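Local coordinates for uncharacterized protein (Helicobacter pylori, PDB 4O5J) that probably binds sialylated glycans on host surfaces through its extracellular domain, serving the bacterium as an outer-membrane adhesin, at residues A[35-38]-A[39-43]; A[88-91]-A[92-96]; A[341-344]-A[345-349]. One frame throughout, in Å; residues are numbered along the deposited sequence.

Contact 1: A[35-38]-A[39-43]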
loop_
_atom_site.group_PDB
_atom_site.type_symbol
_atom_site.label_atom_id
_atom_site.label_comp_id
_atom_site.label_asym_id
_atom_site.label_seq_id
_atom_site.Cartn_x
_atom_site.Cartn_y
_atom_site.Cartn_z
ATOM N N GLU A 35 -14.815 34.648 24.416
ATOM C CA GLU A 35 -14.279 33.448 23.756
ATOM C C GLU A 35 -15.389 32.501 23.359
ATOM O O GLU A 35 -15.360 31.923 22.274
ATOM C CB GLU A 35 -13.330 32.699 24.625
ATOM C CG GLU A 35 -11.969 33.341 24.667
ATOM C CD GLU A 35 -11.053 32.782 25.760
ATOM O OE1 GLU A 35 -9.821 32.986 25.649
ATOM O OE2 GLU A 35 -11.549 32.159 26.729
ATOM N N GLN A 36 -16.359 32.362 24.251
ATOM C CA GLN A 36 -17.482 31.503 24.030
ATOM C C GLN A 36 -18.334 32.033 22.856
ATOM O O GLN A 36 -18.659 31.296 21.941
ATOM C CB GLN A 36 -18.268 31.443 25.298
ATOM C CG GLN A 36 -19.134 30.238 25.385
ATOM C CD GLN A 36 -19.724 30.138 26.771
ATOM O OE1 GLN A 36 -19.901 31.142 27.471
ATOM N NE2 GLN A 36 -20.021 28.925 27.184
ATOM N N LEU A 37 -18.656 33.319 22.858
ATOM C CA LEU A 37 -19.398 33.964 21.774
ATOM C C LEU A 37 -18.650 33.717 20.457
ATOM O O LEU A 37 -19.241 33.370 19.435
ATOM C CB LEU A 37 -19.535 35.475 22.041
ATOM C CG LEU A 37 -20.227 36.301 20.952
ATOM C CD1 LEU A 37 -21.612 35.736 20.651
ATOM C CD2 LEU A 37 -20.322 37.786 21.393
ATOM N N SER A 38 -17.339 33.910 20.493
ATOM C CA SER A 38 -16.485 33.681 19.341
ATOM C C SER A 38 -16.619 32.259 18.769
ATOM O O SER A 38 -16.696 32.077 17.556
ATOM C CB SER A 38 -15.059 33.936 19.732
ATOM O OG SER A 38 -14.234 33.552 18.675
ATOM N N GLN A 39 -16.631 31.263 19.647
ATOM C CA GLN A 39 -16.776 29.864 19.245
ATOM C C GLN A 39 -18.130 29.588 18.652
ATOM O O GLN A 39 -18.244 28.910 17.626
ATOM C CB GLN A 39 -16.528 28.926 20.415
ATOM C CG GLN A 39 -15.054 28.960 20.827
ATOM C CD GLN A 39 -14.821 28.172 22.104
ATOM O OE1 GLN A 39 -15.732 27.545 22.616
ATOM N NE2 GLN A 39 -13.613 28.212 22.628
ATOM N N TYR A 40 -19.158 30.114 19.286
ATOM C CA TYR A 40 -20.512 29.958 18.772
ATOM C C TYR A 40 -20.664 30.504 17.354
ATOM O O TYR A 40 -21.297 29.888 16.495
ATOM C CB TYR A 40 -21.503 30.651 19.675
ATOM C CG TYR A 40 -21.893 29.877 20.905
ATOM C CD1 TYR A 40 -22.243 30.553 22.093
ATOM C CD2 TYR A 40 -21.967 28.489 20.880
ATOM C CE1 TYR A 40 -22.631 29.870 23.220
ATOM C CE2 TYR A 40 -22.350 27.793 22.018
ATOM C CZ TYR A 40 -22.675 28.510 23.169
ATOM O OH TYR A 40 -23.070 27.901 24.303
ATOM N N LEU A 41 -20.087 31.661 17.107
ATOM C CA LEU A 41 -20.236 32.325 15.825
ATOM C C LEU A 41 -19.425 31.602 14.743
ATOM O O LEU A 41 -19.843 31.596 13.575
ATOM C CB LEU A 41 -19.807 33.814 15.912
ATOM C CG LEU A 41 -20.894 34.579 16.667
ATOM C CD1 LEU A 41 -20.602 36.015 16.754
ATOM C CD2 LEU A 41 -22.270 34.432 15.994
ATOM N N ASN A 42 -18.272 31.049 15.111
ATOM C CA ASN A 42 -17.502 30.220 14.165
ATOM C C ASN A 42 -18.252 28.945 13.842
ATOM O O ASN A 42 -18.217 28.441 12.700
ATOM C CB ASN A 42 -16.122 29.914 14.684
ATOM C CG ASN A 42 -15.170 31.026 14.381
ATOM O OD1 ASN A 42 -15.296 31.750 13.381
ATOM N ND2 ASN A 42 -14.191 31.155 15.213
ATOM N N GLN A 43 -18.940 28.442 14.848
ATOM C CA GLN A 43 -19.782 27.258 14.652
ATOM C C GLN A 43 -20.918 27.588 13.663
ATOM O O GLN A 43 -21.170 26.846 12.722
ATOM C CB GLN A 43 -20.290 26.790 15.995
ATOM C CG GLN A 43 -21.134 25.556 15.941
ATOM C CD GLN A 43 -21.540 25.134 17.341
ATOM O OE1 GLN A 43 -20.823 25.387 18.324
ATOM N NE2 GLN A 43 -22.698 24.494 17.447
#
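Y40 N bonds Q36 O one turn back in helix 29-54, where 35-38 runs into 39-43 without a break, at 2.9 Å and with an N-H...O angle of 169°. The same i to i+4 pattern joins Q39 N to E35 O, L41 N to L37 O and N42 N to S38 O, so four carbonyls of one turn hold four amides of the next. On the flank facing helix 343-396, the Q36 side chain runs extended beside the Y40 ring and points the same way. Its amide plane is turned only 6° from the plane of the ring, nearly parallel to it, but the touch itself is made lower down, between Q36 CG and Y40 CE1 at 4.1 Å. L37 and L41 also lie alongside one another, touching through their methyls, L37 CD1 to L41 CD1 at 4.0 Å. The two get there by different routes: L37 CG stands opposite its own N (chi1 177°), whereas L41 CG sits beside its N and packs 3.4 Å from L37 O. On another side of the helix, N42 ND2 passes 3.6 Å from S38 O. Q36, Y40 and L41 also touch L391, D387 and A388 of helix 343-396, respectively, joining the two ends of the modelled chain in an antiparallel helical pair. With no charged pair across this turn, its cohesion comes from backbone hydrogen bonds and slight apolar contact, consistent with a turn none of whose residues is buried.

Contact 2: A[88-91]-A[92-96]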
loop_
_atom_site.group_PDB
_atom_site.type_symbol
_atom_site.label_atom_id
_atom_site.label_comp_id
_atom_site.label_asym_id
_atom_site.label_seq_id
_atom_site.Cartn_x
_atom_site.Cartn_y
_atom_site.Cartn_z
ATOM N N GLN A 88 2.008 -3.413 -8.224
ATOM C CA GLN A 88 3.251 -3.589 -8.948
ATOM C C GLN A 88 4.457 -3.422 -8.022
ATOM O O GLN A 88 5.400 -4.260 -8.034
ATOM C CB GLN A 88 3.372 -2.615 -10.115
ATOM C CG GLN A 88 2.594 -3.020 -11.367
ATOM C CD GLN A 88 3.135 -4.317 -12.031
ATOM O OE1 GLN A 88 4.111 -4.971 -11.576
ATOM N NE2 GLN A 88 2.513 -4.677 -13.135
ATOM N N ALA A 89 4.446 -2.372 -7.223
ATOM C CA ALA A 89 5.569 -2.112 -6.287
ATOM C C ALA A 89 5.728 -3.259 -5.295
ATOM O O ALA A 89 6.841 -3.767 -5.078
ATOM C CB ALA A 89 5.357 -0.794 -5.527
ATOM N N VAL A 90 4.639 -3.676 -4.680
ATOM C CA VAL A 90 4.703 -4.702 -3.637
ATOM C C VAL A 90 5.185 -6.042 -4.219
ATOM O O VAL A 90 6.090 -6.670 -3.656
ATOM C CB VAL A 90 3.343 -4.856 -2.938
ATOM C CG1 VAL A 90 3.336 -6.082 -2.004
ATOM C CG2 VAL A 90 3.036 -3.557 -2.192
ATOM N N ILE A 91 4.636 -6.451 -5.358
ATOM C CA ILE A 91 5.064 -7.716 -6.006
ATOM C C ILE A 91 6.534 -7.658 -6.399
ATOM O O ILE A 91 7.299 -8.566 -6.106
ATOM C CB ILE A 91 4.209 -8.029 -7.282
ATOM C CG1 ILE A 91 2.718 -8.205 -6.972
ATOM C CG2 ILE A 91 4.698 -9.322 -7.921
ATOM C CD1 ILE A 91 2.414 -9.246 -5.948
ATOM N N THR A 92 6.925 -6.584 -7.075
ATOM C CA THR A 92 8.314 -6.380 -7.446
ATOM C C THR A 92 9.231 -6.490 -6.212
ATOM O O THR A 92 10.321 -7.078 -6.272
ATOM C CB THR A 92 8.507 -5.012 -8.050
ATOM O OG1 THR A 92 7.746 -4.943 -9.261
ATOM C CG2 THR A 92 9.962 -4.775 -8.369
ATOM N N SER A 93 8.769 -5.955 -5.077
ATOM C CA SER A 93 9.619 -5.956 -3.914
ATOM C C SER A 93 9.677 -7.382 -3.276
ATOM O O SER A 93 10.712 -7.805 -2.736
ATOM C CB SER A 93 9.237 -4.827 -2.960
ATOM O OG SER A 93 8.060 -5.135 -2.328
ATOM N N VAL A 94 8.561 -8.115 -3.332
ATOM C CA VAL A 94 8.568 -9.500 -2.874
ATOM C C VAL A 94 9.542 -10.334 -3.718
ATOM O O VAL A 94 10.358 -11.120 -3.184
ATOM C CB VAL A 94 7.144 -10.128 -2.944
ATOM C CG1 VAL A 94 7.231 -11.638 -2.716
ATOM C CG2 VAL A 94 6.206 -9.477 -1.925
ATOM N N LEU A 95 9.483 -10.200 -5.039
ATOM C CA LEU A 95 10.401 -10.977 -5.907
ATOM C C LEU A 95 11.830 -10.432 -5.741
ATOM O O LEU A 95 12.799 -11.145 -5.887
ATOM C CB LEU A 95 9.955 -10.880 -7.369
ATOM C CG LEU A 95 8.691 -11.698 -7.664
ATOM C CD1 LEU A 95 8.121 -11.383 -9.065
ATOM C CD2 LEU A 95 9.013 -13.192 -7.504
ATOM N N GLY A 96 11.965 -9.148 -5.426
ATOM C CA GLY A 96 13.270 -8.565 -5.140
ATOM C C GLY A 96 13.839 -9.164 -3.880
ATOM O O GLY A 96 15.010 -9.544 -3.842
#
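Helix 82-101 runs through the interior of the adhesion domain, and residues 88-96 make up some two and a half of its turns, where T92 and S93 each bend a hydroxyl back onto the preceding turn. Q88 O takes two bonds from T92: the backbone N at 2.9 Å and OG1 at 2.7 Å. They arrive from opposite faces of the carbonyl plane, the hydroxyl standing 36° out of it. T92 OG1 can reach there because it lies beside its own N (chi1 -64°). S93 behaves differently, its OG held between N and the carbonyl carbon (chi1 73°), and it donates to V90 O at 2.8 Å. That oxygen also accepts V94 N at 2.9 Å, so it too accepts two hydrogen bonds. Such hydroxyl-to-carbonyl bonds let serine and threonine sit inside a helical bundle with their polar groups satisfied. Helices 146-163, 193-209 and 241-268 all pack against this helix, with L159 against I91, V94 and L95, A200 and M204 against V94, and M249 and L253 against V90. On another flank I91 and L95 lie side by side, I91 CG2 meeting L95 CD1 at 4.2 Å. V94 CG2 comes 3.3 Å from V90 O and 4.4 Å from V90 CG1. Q163 NE2 hydrogen-bonds both T92 OG1 and Q88 OE1, tying the end of helix 146-163 to this polar edge. A bound glycerol, probably from the crystallisation liquor, lies about 4 Å from the L95 side chain.

Contact 3: A[341-344]-A[345-349]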
loop_
_atom_site.group_PDB
_atom_site.type_symbol
_atom_site.label_atom_id
_atom_site.label_comp_id
_atom_site.label_asym_id
_atom_site.label_seq_id
_atom_site.Cartn_x
_atom_site.Cartn_y
_atom_site.Cartn_z
ATOM N N VAL A 341 14.479 -2.770 -11.040
ATOM C CA VAL A 341 15.060 -1.531 -11.472
ATOM C C VAL A 341 13.925 -0.491 -11.599
ATOM O O VAL A 341 14.157 0.715 -11.572
ATOM C CB VAL A 341 15.870 -1.746 -12.772
ATOM C CG1 VAL A 341 14.987 -1.610 -14.007
ATOM C CG2 VAL A 341 17.002 -0.787 -12.815
ATOM N N ASN A 342 12.695 -0.966 -11.724
ATOM C CA ASN A 342 11.536 -0.088 -11.753
ATOM C C ASN A 342 10.992 0.225 -10.383
ATOM O O ASN A 342 10.068 1.019 -10.270
ATOM C CB ASN A 342 10.419 -0.718 -12.580
ATOM C CG ASN A 342 10.881 -1.017 -13.999
ATOM O OD1 ASN A 342 11.579 -0.219 -14.606
ATOM N ND2 ASN A 342 10.528 -2.173 -14.516
ATOM N N LEU A 343 11.547 -0.411 -9.342
ATOM C CA LEU A 343 10.932 -0.356 -8.001
ATOM C C LEU A 343 10.792 1.070 -7.472
ATOM O O LEU A 343 9.702 1.509 -7.091
ATOM C CB LEU A 343 11.693 -1.219 -7.013
ATOM C CG LEU A 343 11.123 -1.164 -5.624
ATOM C CD1 LEU A 343 9.624 -1.535 -5.617
ATOM C CD2 LEU A 343 11.931 -2.039 -4.663
ATOM N N ASN A 344 11.884 1.801 -7.473
ATOM C CA ASN A 344 11.867 3.082 -6.879
ATOM C C ASN A 344 10.902 4.066 -7.585
ATOM O O ASN A 344 10.242 4.884 -6.937
ATOM C CB ASN A 344 13.265 3.647 -6.744
ATOM C CG ASN A 344 13.250 4.879 -5.858
ATOM O OD1 ASN A 344 13.259 6.001 -6.346
ATOM N ND2 ASN A 344 13.066 4.672 -4.556
ATOM N N GLN A 345 10.803 3.988 -8.898
ATOM C CA GLN A 345 9.883 4.820 -9.636
ATOM C C GLN A 345 8.433 4.468 -9.216
ATOM O O GLN A 345 7.587 5.348 -9.007
ATOM C CB GLN A 345 10.078 4.610 -11.141
ATOM C CG GLN A 345 8.938 5.143 -11.965
ATOM C CD GLN A 345 8.889 6.688 -11.918
ATOM O OE1 GLN A 345 9.730 7.351 -12.519
ATOM N NE2 GLN A 345 7.916 7.261 -11.190
ATOM N N GLU A 346 8.153 3.182 -9.056
ATOM C CA GLU A 346 6.800 2.762 -8.666
ATOM C C GLU A 346 6.454 3.247 -7.255
ATOM O O GLU A 346 5.318 3.680 -6.985
ATOM C CB GLU A 346 6.715 1.256 -8.719
ATOM C CG GLU A 346 6.798 0.748 -10.130
ATOM C CD GLU A 346 6.993 -0.771 -10.194
ATOM O OE1 GLU A 346 7.226 -1.416 -9.150
ATOM O OE2 GLU A 346 6.941 -1.337 -11.295
ATOM N N VAL A 347 7.418 3.165 -6.347
ATOM C CA VAL A 347 7.233 3.636 -4.987
ATOM C C VAL A 347 6.972 5.152 -4.979
ATOM O O VAL A 347 6.056 5.641 -4.291
ATOM C CB VAL A 347 8.454 3.297 -4.100
ATOM C CG1 VAL A 347 8.358 4.014 -2.742
ATOM C CG2 VAL A 347 8.552 1.787 -3.945
ATOM N N GLN A 348 7.748 5.893 -5.767
ATOM C CA GLN A 348 7.565 7.354 -5.820
ATOM C C GLN A 348 6.194 7.673 -6.389
ATOM O O GLN A 348 5.536 8.616 -5.979
ATOM C CB GLN A 348 8.630 8.003 -6.667
ATOM C CG GLN A 348 10.027 7.916 -6.025
ATOM C CD GLN A 348 10.070 8.409 -4.565
ATOM O OE1 GLN A 348 9.671 9.548 -4.268
ATOM N NE2 GLN A 348 10.573 7.555 -3.656
ATOM N N THR A 349 5.750 6.867 -7.345
ATOM C CA THR A 349 4.400 7.063 -7.896
ATOM C C THR A 349 3.313 6.921 -6.818
ATOM O O THR A 349 2.311 7.660 -6.853
ATOM C CB THR A 349 4.146 6.116 -9.060
ATOM O OG1 THR A 349 5.087 6.418 -10.106
ATOM C CG2 THR A 349 2.724 6.193 -9.588
HETATM O O HOH W 1 12.803 3.082 -10.692
#
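Q345 N donates to a water at 2.8 Å, and the water donates in turn to V341 O, one turn earlier, at 2.9 Å, bridging the two segments near the beginning of helix 343-396. Q345 O is gripped twice by T349, through N and through OG1, both at 2.9 Å and from opposite faces of the carbonyl plane. Backbone bonds from E346 N, V347 N and Q348 N to N342 O, L343 O and N344 O carry the helical ladder onward. E346 stretches back along the preceding turn: with CG beside its own N (chi1 -68°), it brings CG to 3.3 Å from N342 O and OE2 to 3.8 Å from N342 CB. L343 CD1 meets V347 CG2 at 3.9 Å, the two side chains set at a slant. The N344 and Q348 amides are turned 27° apart, and N344 OD1 lies 3.8 Å from Q348 CG; N344 ND2 hydrogen-bonds Y316 OH. The first turns of helix 343-396 thus settle among three others: L343 and V347 on Y316 of helix 313-320, V347 also on F305 and F308 of helix 281-309, and E346 against helix 82-101, whose N85 ND2 hydrogen-bonds E346 O.

Contacts 1, 2 and 3 follow one another along the chain, yet the last two meet while the first stands apart. The centres of contacts 2 and 3 are about 10 Å apart, and helix 82-101 there packs against the start of helix 343-396: E346 OE1 lies 3.4 Å from A89 CA, and L343 CD1 3.6 Å from A89 O. Contact 1, on helix 29-54, is centred about 52 Å from the centre of contact 2 and about 48 Å from that of contact 3. Helix 343-396 spans that gap, starting in contact 3 and later packing beside contact 1. One long helix therefore joins the body of the adhesin to the projecting helical pair made by both chain ends.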